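Local coordinates for freshwater cyanophage protein (Microcystis phage Mic1, PDB 6L2W), which is of unknown function but has a novel fold and is regarded as a probable structural protein of a freshwater cyanophage, at residues Val22-Leu25 and Asn26-Cys29; Ile36-Tyr39 and Asp40-Gly43; Ser10-Tyr13 and Leu14-Leu17. All blocks are in the same frame, centred on the assembly; numbering follows the deposited sequence.

How the contacts relate
All three contacts are turns or short loops of one chain. Contact 3 (10-17) comes first in sequence and joins strand 2-12 to strand 17-23. Contact 1 (22-29) opens at the far end of strand 17-23 and leads to strand 30-32. Their centres are about 23 Å apart, and both reach the same antiparallel sheet, in which strands 2-12 and 17-23 are neighbours. Contact 2 (36-43) lies in the loop that follows strand 30-32. It folds back on contact 1: V22 CG2 packs on Y39 CE1 at 3.7 Å, and their centres are about 13 Å apart. Contacts 2 and 3 do not touch each other, with nearest atoms about 10 Å apart, but both meet the second subunit.

Contact 1. Residues Val22-Leu25 and Asn26-Cys29; sequences VIDL and NTKC
The carboxylate of D24 faces the backbone of N26 and T27. Its OD1 takes two hydrogen bonds, from N26 N at 2.6 Å and from T27 N at 2.9 Å. Both donors come on the anti side of OD1 and approach from opposite faces of the carboxylate plane, each about 31° out of it. CG of D24 stands opposite its own backbone N (chi1 179°), and this turns the carboxylate over the following residues. The side chains of D24 and T27 meet at about a right angle. The methyl CG2 of T27 sits 3.4 Å from D24 CG, so one flank of the carboxylate lies against an apolar group. The D24 OD1 bond to N26 N is an Asx turn, and it shapes the connection of a beta hairpin between strands 17-23 and 30-32. The hairpin is closed by D24 N, which gives a nearly straight bond to C29 O at 3.0 Å. A weak bond also runs from K28 N to D24 O. K28 has a positive phi, which swings the chain round toward the next strand. Its side chain bends at chi2 (74°) and returns along the turn. K28 NZ then donates to L25 O at 2.9 Å, tilted from the carbonyl plane. The same lysine makes a cation-pi contact with Y58 of helix 51-61. On the buried side, I23 CG2 rests 3.8 Å from K28 C, while the L25 side chain points off to V4 and L45.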
loop_
_atom_site.group_PDB
_atom_site.type_symbol
_atom_site.label_atom_id
_atom_site.label_comp_id
_atom_site.label_asym_id
_atom_site.label_seq_id
_atom_site.Cartn_x
_atom_site.Cartn_y
_atom_site.Cartn_z
ATOM N N VAL B 22 10.660 3.300 3.259
ATOM C CA VAL B 22 11.061 3.047 1.890
ATOM C C VAL B 22 12.435 2.382 1.931
ATOM O O VAL B 22 13.258 2.675 2.807
ATOM C CB VAL B 22 11.092 4.364 1.093
ATOM C CG1 VAL B 22 11.722 4.203 -0.276
ATOM C CG2 VAL B 22 9.705 4.967 0.962
ATOM N N ILE B 23 12.669 1.430 1.051
ATOM C CA ILE B 23 14.019 0.886 0.933
ATOM C C ILE B 23 14.658 1.580 -0.267
ATOM O O ILE B 23 14.088 1.575 -1.351
ATOM C CB ILE B 23 14.024 -0.648 0.799
ATOM C CG1 ILE B 23 13.385 -1.330 2.008
ATOM C CG2 ILE B 23 15.442 -1.169 0.598
ATOM C CD1 ILE B 23 12.863 -2.711 1.723
ATOM N N ASP B 24 15.790 2.241 -0.072
ATOM C CA ASP B 24 16.398 2.930 -1.222
ATOM C C ASP B 24 16.876 1.856 -2.204
ATOM O O ASP B 24 17.638 0.994 -1.821
ATOM C CB ASP B 24 17.544 3.860 -0.808
ATOM C CG ASP B 24 18.179 4.546 -2.005
ATOM O OD1 ASP B 24 18.887 3.836 -2.793
ATOM O OD2 ASP B 24 17.916 5.762 -2.182
ATOM N N LEU B 25 16.436 1.916 -3.453
ATOM C CA LEU B 25 16.755 0.858 -4.396
ATOM C C LEU B 25 18.200 0.956 -4.923
ATOM O O LEU B 25 18.626 0.037 -5.629
ATOM C CB LEU B 25 15.742 0.896 -5.543
ATOM C CG LEU B 25 14.506 0.031 -5.304
ATOM C CD1 LEU B 25 13.461 0.238 -6.386
ATOM C CD2 LEU B 25 14.888 -1.438 -5.200
ATOM N N ASN B 26 18.958 2.009 -4.590
ATOM C CA ASN B 26 20.407 2.064 -4.922
ATOM C C ASN B 26 21.222 1.450 -3.783
ATOM O O ASN B 26 21.913 0.466 -3.980
ATOM C CB ASN B 26 20.909 3.489 -5.180
ATOM C CG ASN B 26 20.355 4.092 -6.450
ATOM O OD1 ASN B 26 19.764 5.170 -6.430
ATOM N ND2 ASN B 26 20.536 3.397 -7.556
ATOM N N THR B 27 21.103 2.031 -2.595
ATOM C CA THR B 27 21.920 1.617 -1.443
ATOM C C THR B 27 21.324 0.367 -0.785
ATOM O O THR B 27 22.020 -0.316 -0.035
ATOM C CB THR B 27 22.104 2.739 -0.405
ATOM O OG1 THR B 27 22.290 2.104 0.858
ATOM C CG2 THR B 27 20.944 3.700 -0.272
ATOM N N LYS B 28 20.048 0.079 -1.048
ATOM C CA LYS B 28 19.306 -1.012 -0.392
ATOM C C LYS B 28 19.229 -0.762 1.123
ATOM O O LYS B 28 19.085 -1.698 1.898
ATOM C CB LYS B 28 19.924 -2.375 -0.734
ATOM C CG LYS B 28 19.359 -3.054 -1.972
ATOM C CD LYS B 28 19.789 -2.459 -3.280
ATOM C CE LYS B 28 19.363 -3.299 -4.463
ATOM N NZ LYS B 28 19.685 -2.635 -5.750
ATOM N N CYS B 29 19.268 0.496 1.542
ATOM C CA CYS B 29 19.131 0.835 2.955
ATOM C C CYS B 29 17.697 1.319 3.229
ATOM O O CYS B 29 17.178 2.208 2.536
ATOM C CB CYS B 29 20.144 1.894 3.385
ATOM S SG CYS B 29 21.561 1.213 4.291
#

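Contact 2. Residues Ile36-Tyr39 and Asp40-Gly43; sequences IEDY and DNFG
I36 lies over one face of the F42 ring. Its CG1 sits almost above the ring centre, 4.0 Å from the centroid and 11° off the normal, which is a CH-pi contact. CD1 of I36 adds an apolar touch to F42 CD1 at 3.8 Å, and CG2 comes up against the root of the ring. The two side chains cross at about a right angle. A chi1 of 177° extends F42 away from its amide N and brings the ring face under I36 CG1. Both residues also pack on V31 of strand 30-32, so this is the close-packed side. The chain between them makes a short 3-10 turn in the loop between strands 30-32 and 45-46. Two successive i to i+3 bonds define it: N41 N to D38 O at 3.1 Å, and F42 N to Y39 O, also at 3.1 Å. R5 of strand 2-12 donates to F42 O and only weakly to Y39 O. The other side is polar and more open to solvent. There N41 ND2 donates to D38 OD2 at 2.7 Å in a fairly straight bond. The oxygen is met on its syn side and lies close to the amide plane of N41. Carboxylate and amide planes are nevertheless turned 78° apart, so the two groups meet steeply rather than stacked. The D40 carboxylate, next in the chain to the buried Y39, forms a salt bridge with R74 and a hydrogen bond with Y75, both of the second subunit. F73 of that subunit meets the Y39 ring edge-to-face.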
loop_
_atom_site.group_PDB
_atom_site.type_symbol
_atom_site.label_atom_id
_atom_site.label_comp_id
_atom_site.label_asym_id
_atom_site.label_seq_id
_atom_site.Cartn_x
_atom_site.Cartn_y
_atom_site.Cartn_z
ATOM N N ILE B 36 11.446 10.816 6.938
ATOM C CA ILE B 36 11.047 11.180 5.563
ATOM C C ILE B 36 10.102 12.382 5.651
ATOM O O ILE B 36 9.062 12.309 6.312
ATOM C CB ILE B 36 10.377 10.006 4.811
ATOM C CG1 ILE B 36 11.336 8.845 4.536
ATOM C CG2 ILE B 36 9.743 10.488 3.519
ATOM C CD1 ILE B 36 10.647 7.598 4.065
ATOM N N GLU B 37 10.444 13.445 4.923
ATOM C CA GLU B 37 9.768 14.714 5.068
ATOM C C GLU B 37 8.690 14.860 3.993
ATOM O O GLU B 37 7.568 15.264 4.310
ATOM C CB GLU B 37 10.780 15.859 5.031
ATOM C CG GLU B 37 10.666 16.780 6.236
ATOM C CD GLU B 37 10.319 18.213 5.877
ATOM O OE1 GLU B 37 9.144 18.471 5.552
ATOM O OE2 GLU B 37 11.228 19.057 5.900
ATOM N N ASP B 38 8.997 14.528 2.746
ATOM C CA ASP B 38 7.979 14.648 1.698
ATOM C C ASP B 38 7.770 13.261 1.070
ATOM O O ASP B 38 8.400 12.931 0.060
ATOM C CB ASP B 38 8.383 15.768 0.729
ATOM C CG ASP B 38 7.538 15.864 -0.524
ATOM O OD1 ASP B 38 6.372 15.424 -0.490
ATOM O OD2 ASP B 38 8.066 16.357 -1.529
ATOM N N TYR B 39 6.860 12.474 1.669
ATOM C CA TYR B 39 6.882 11.012 1.524
ATOM C C TYR B 39 6.582 10.611 0.084
ATOM O O TYR B 39 7.236 9.746 -0.477
ATOM C CB TYR B 39 5.896 10.297 2.454
ATOM C CG TYR B 39 5.901 8.797 2.269
ATOM C CD1 TYR B 39 6.850 8.014 2.894
ATOM C CD2 TYR B 39 5.008 8.165 1.421
ATOM C CE1 TYR B 39 6.913 6.648 2.704
ATOM C CE2 TYR B 39 5.045 6.794 1.220
ATOM C CZ TYR B 39 6.002 6.030 1.871
ATOM O OH TYR B 39 6.075 4.675 1.722
ATOM N N ASP B 40 5.606 11.268 -0.507
ATOM C CA ASP B 40 5.097 10.840 -1.785
ATOM C C ASP B 40 6.163 11.013 -2.867
ATOM O O ASP B 40 6.022 10.414 -3.936
ATOM C CB ASP B 40 3.780 11.550 -2.124
ATOM C CG ASP B 40 2.574 11.013 -1.355
ATOM O OD1 ASP B 40 2.389 9.759 -1.307
ATOM O OD2 ASP B 40 1.816 11.847 -0.811
ATOM N N ASN B 41 7.201 11.806 -2.595
ATOM C CA ASN B 41 8.231 12.150 -3.579
ATOM C C ASN B 41 9.559 11.470 -3.250
ATOM O O ASN B 41 10.553 11.733 -3.911
ATOM C CB ASN B 41 8.458 13.665 -3.619
ATOM C CG ASN B 41 7.331 14.364 -4.334
ATOM O OD1 ASN B 41 6.930 13.923 -5.399
ATOM N ND2 ASN B 41 6.765 15.386 -3.721
ATOM N N PHE B 42 9.574 10.604 -2.242
ATOM C CA PHE B 42 10.820 10.121 -1.701
ATOM C C PHE B 42 11.088 8.687 -2.165
ATOM O O PHE B 42 10.206 7.857 -2.148
ATOM C CB PHE B 42 10.785 10.223 -0.177
ATOM C CG PHE B 42 12.023 9.684 0.467
ATOM C CD1 PHE B 42 12.183 8.324 0.657
ATOM C CD2 PHE B 42 13.057 10.528 0.819
ATOM C CE1 PHE B 42 13.348 7.820 1.211
ATOM C CE2 PHE B 42 14.225 10.020 1.370
ATOM C CZ PHE B 42 14.369 8.665 1.560
ATOM N N GLY B 43 12.317 8.418 -2.570
ATOM C CA GLY B 43 12.805 7.056 -2.717
ATOM C C GLY B 43 12.510 6.439 -4.076
ATOM O O GLY B 43 12.742 5.258 -4.274
#

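Contact 3. Residues Ser10-Tyr13 and Leu14-Leu17; sequences SFDY and LFNL
D12 O is gripped by two backbone N-H groups. L17 N bonds to it at 3.1 Å, and N16 N adds a weak bond at 2.8 Å. D12 N returns a nearly straight bond to L17 O at 2.8 Å, in the carbonyl plane. N16 and L17 therefore both face D12, a G1 beta bulge in the hairpin that joins strands 2-12 and 17-23. The D12 carboxylate turns toward the backbone N-H groups of the turn. D12 CG points away from its own backbone N (chi1 -174°), and D12 OD1 receives F15 N at 3.2 Å from above the carboxylate plane. L14 N bonds weakly to the same oxygen. D12 OD2 lies 3.5 Å from F15 CD2. On the other side of the turn, L17 O sits over one face of the F11 ring, offset toward the rim, 3.5 Å from F11 CD1. The N16 side chain runs alongside F11, its amide plane nearly perpendicular to the ring, and N16 OD1 lies at the ring edge, near its plane. N16 ND2 donates to E110 of the second subunit. With one sound and one weak N-H bond to D12 OD1, the carboxylate is probably favoured in its ionised form.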
loop_
_atom_site.group_PDB
_atom_site.type_symbol
_atom_site.label_atom_id
_atom_site.label_comp_id
_atom_site.label_asym_id
_atom_site.label_seq_id
_atom_site.Cartn_x
_atom_site.Cartn_y
_atom_site.Cartn_z
ATOM N N SER B 10 5.100 -3.027 8.527
ATOM C CA SER B 10 4.723 -4.109 9.399
ATOM C C SER B 10 4.182 -3.513 10.692
ATOM O O SER B 10 4.309 -2.292 10.944
ATOM C CB SER B 10 5.882 -5.035 9.678
ATOM O OG SER B 10 6.912 -4.312 10.334
ATOM N N PHE B 11 3.598 -4.388 11.490
ATOM C CA PHE B 11 3.031 -3.964 12.727
ATOM C C PHE B 11 3.622 -4.812 13.850
ATOM O O PHE B 11 3.591 -6.039 13.774
ATOM C CB PHE B 11 1.506 -4.061 12.691
ATOM C CG PHE B 11 0.862 -3.338 13.842
ATOM C CD1 PHE B 11 0.648 -1.974 13.786
ATOM C CD2 PHE B 11 0.530 -4.015 15.006
ATOM C CE1 PHE B 11 0.090 -1.300 14.861
ATOM C CE2 PHE B 11 -0.034 -3.340 16.076
ATOM C CZ PHE B 11 -0.261 -1.984 16.002
ATOM N N ASP B 12 4.155 -4.150 14.876
ATOM C CA ASP B 12 4.675 -4.870 16.029
ATOM C C ASP B 12 3.620 -4.817 17.151
ATOM O O ASP B 12 3.439 -3.809 17.774
ATOM C CB ASP B 12 6.042 -4.327 16.460
ATOM C CG ASP B 12 6.692 -5.151 17.562
ATOM O OD1 ASP B 12 5.950 -5.646 18.429
ATOM O OD2 ASP B 12 7.936 -5.299 17.549
ATOM N N TYR B 13 2.968 -5.930 17.426
ATOM C CA TYR B 13 1.939 -5.968 18.428
ATOM C C TYR B 13 2.521 -5.832 19.842
ATOM O O TYR B 13 1.805 -5.389 20.699
ATOM C CB TYR B 13 1.149 -7.270 18.325
ATOM C CG TYR B 13 0.252 -7.391 17.125
ATOM C CD1 TYR B 13 -1.038 -6.900 17.159
ATOM C CD2 TYR B 13 0.686 -8.000 15.961
ATOM C CE1 TYR B 13 -1.879 -7.002 16.065
ATOM C CE2 TYR B 13 -0.146 -8.122 14.864
ATOM C CZ TYR B 13 -1.440 -7.633 14.918
ATOM O OH TYR B 13 -2.282 -7.745 13.847
ATOM N N LEU B 14 3.776 -6.230 20.076
ATOM C CA LEU B 14 4.462 -6.072 21.379
ATOM C C LEU B 14 4.548 -4.587 21.739
ATOM O O LEU B 14 4.247 -4.219 22.871
ATOM C CB LEU B 14 5.876 -6.675 21.323
ATOM C CG LEU B 14 6.740 -6.551 22.588
ATOM C CD1 LEU B 14 5.982 -6.984 23.822
ATOM C CD2 LEU B 14 8.033 -7.371 22.501
ATOM N N PHE B 15 4.984 -3.752 20.799
ATOM C CA PHE B 15 5.202 -2.335 21.081
ATOM C C PHE B 15 4.009 -1.496 20.585
ATOM O O PHE B 15 3.970 -0.292 20.802
ATOM C CB PHE B 15 6.511 -1.858 20.443
ATOM C CG PHE B 15 7.781 -2.518 20.922
ATOM C CD1 PHE B 15 8.051 -2.677 22.274
ATOM C CD2 PHE B 15 8.758 -2.907 20.014
ATOM C CE1 PHE B 15 9.237 -3.258 22.706
ATOM C CE2 PHE B 15 9.950 -3.477 20.446
ATOM C CZ PHE B 15 10.188 -3.652 21.791
ATOM N N ASN B 16 3.033 -2.114 19.927
ATOM C CA ASN B 16 1.870 -1.403 19.377
ATOM C C ASN B 16 2.317 -0.400 18.292
ATOM O O ASN B 16 1.744 0.671 18.162
ATOM C CB ASN B 16 1.068 -0.723 20.495
ATOM C CG ASN B 16 -0.409 -0.592 20.181
ATOM O OD1 ASN B 16 -1.019 -1.519 19.650
ATOM N ND2 ASN B 16 -0.995 0.549 20.512
ATOM N N LEU B 17 3.302 -0.771 17.478
ATOM C CA LEU B 17 3.951 0.182 16.552
ATOM C C LEU B 17 3.768 -0.254 15.095
ATOM O O LEU B 17 3.980 -1.399 14.740
ATOM C CB LEU B 17 5.453 0.258 16.853
ATOM C CG LEU B 17 5.926 1.392 17.757
ATOM C CD1 LEU B 17 7.450 1.392 17.842
ATOM C CD2 LEU B 17 5.414 2.745 17.276
#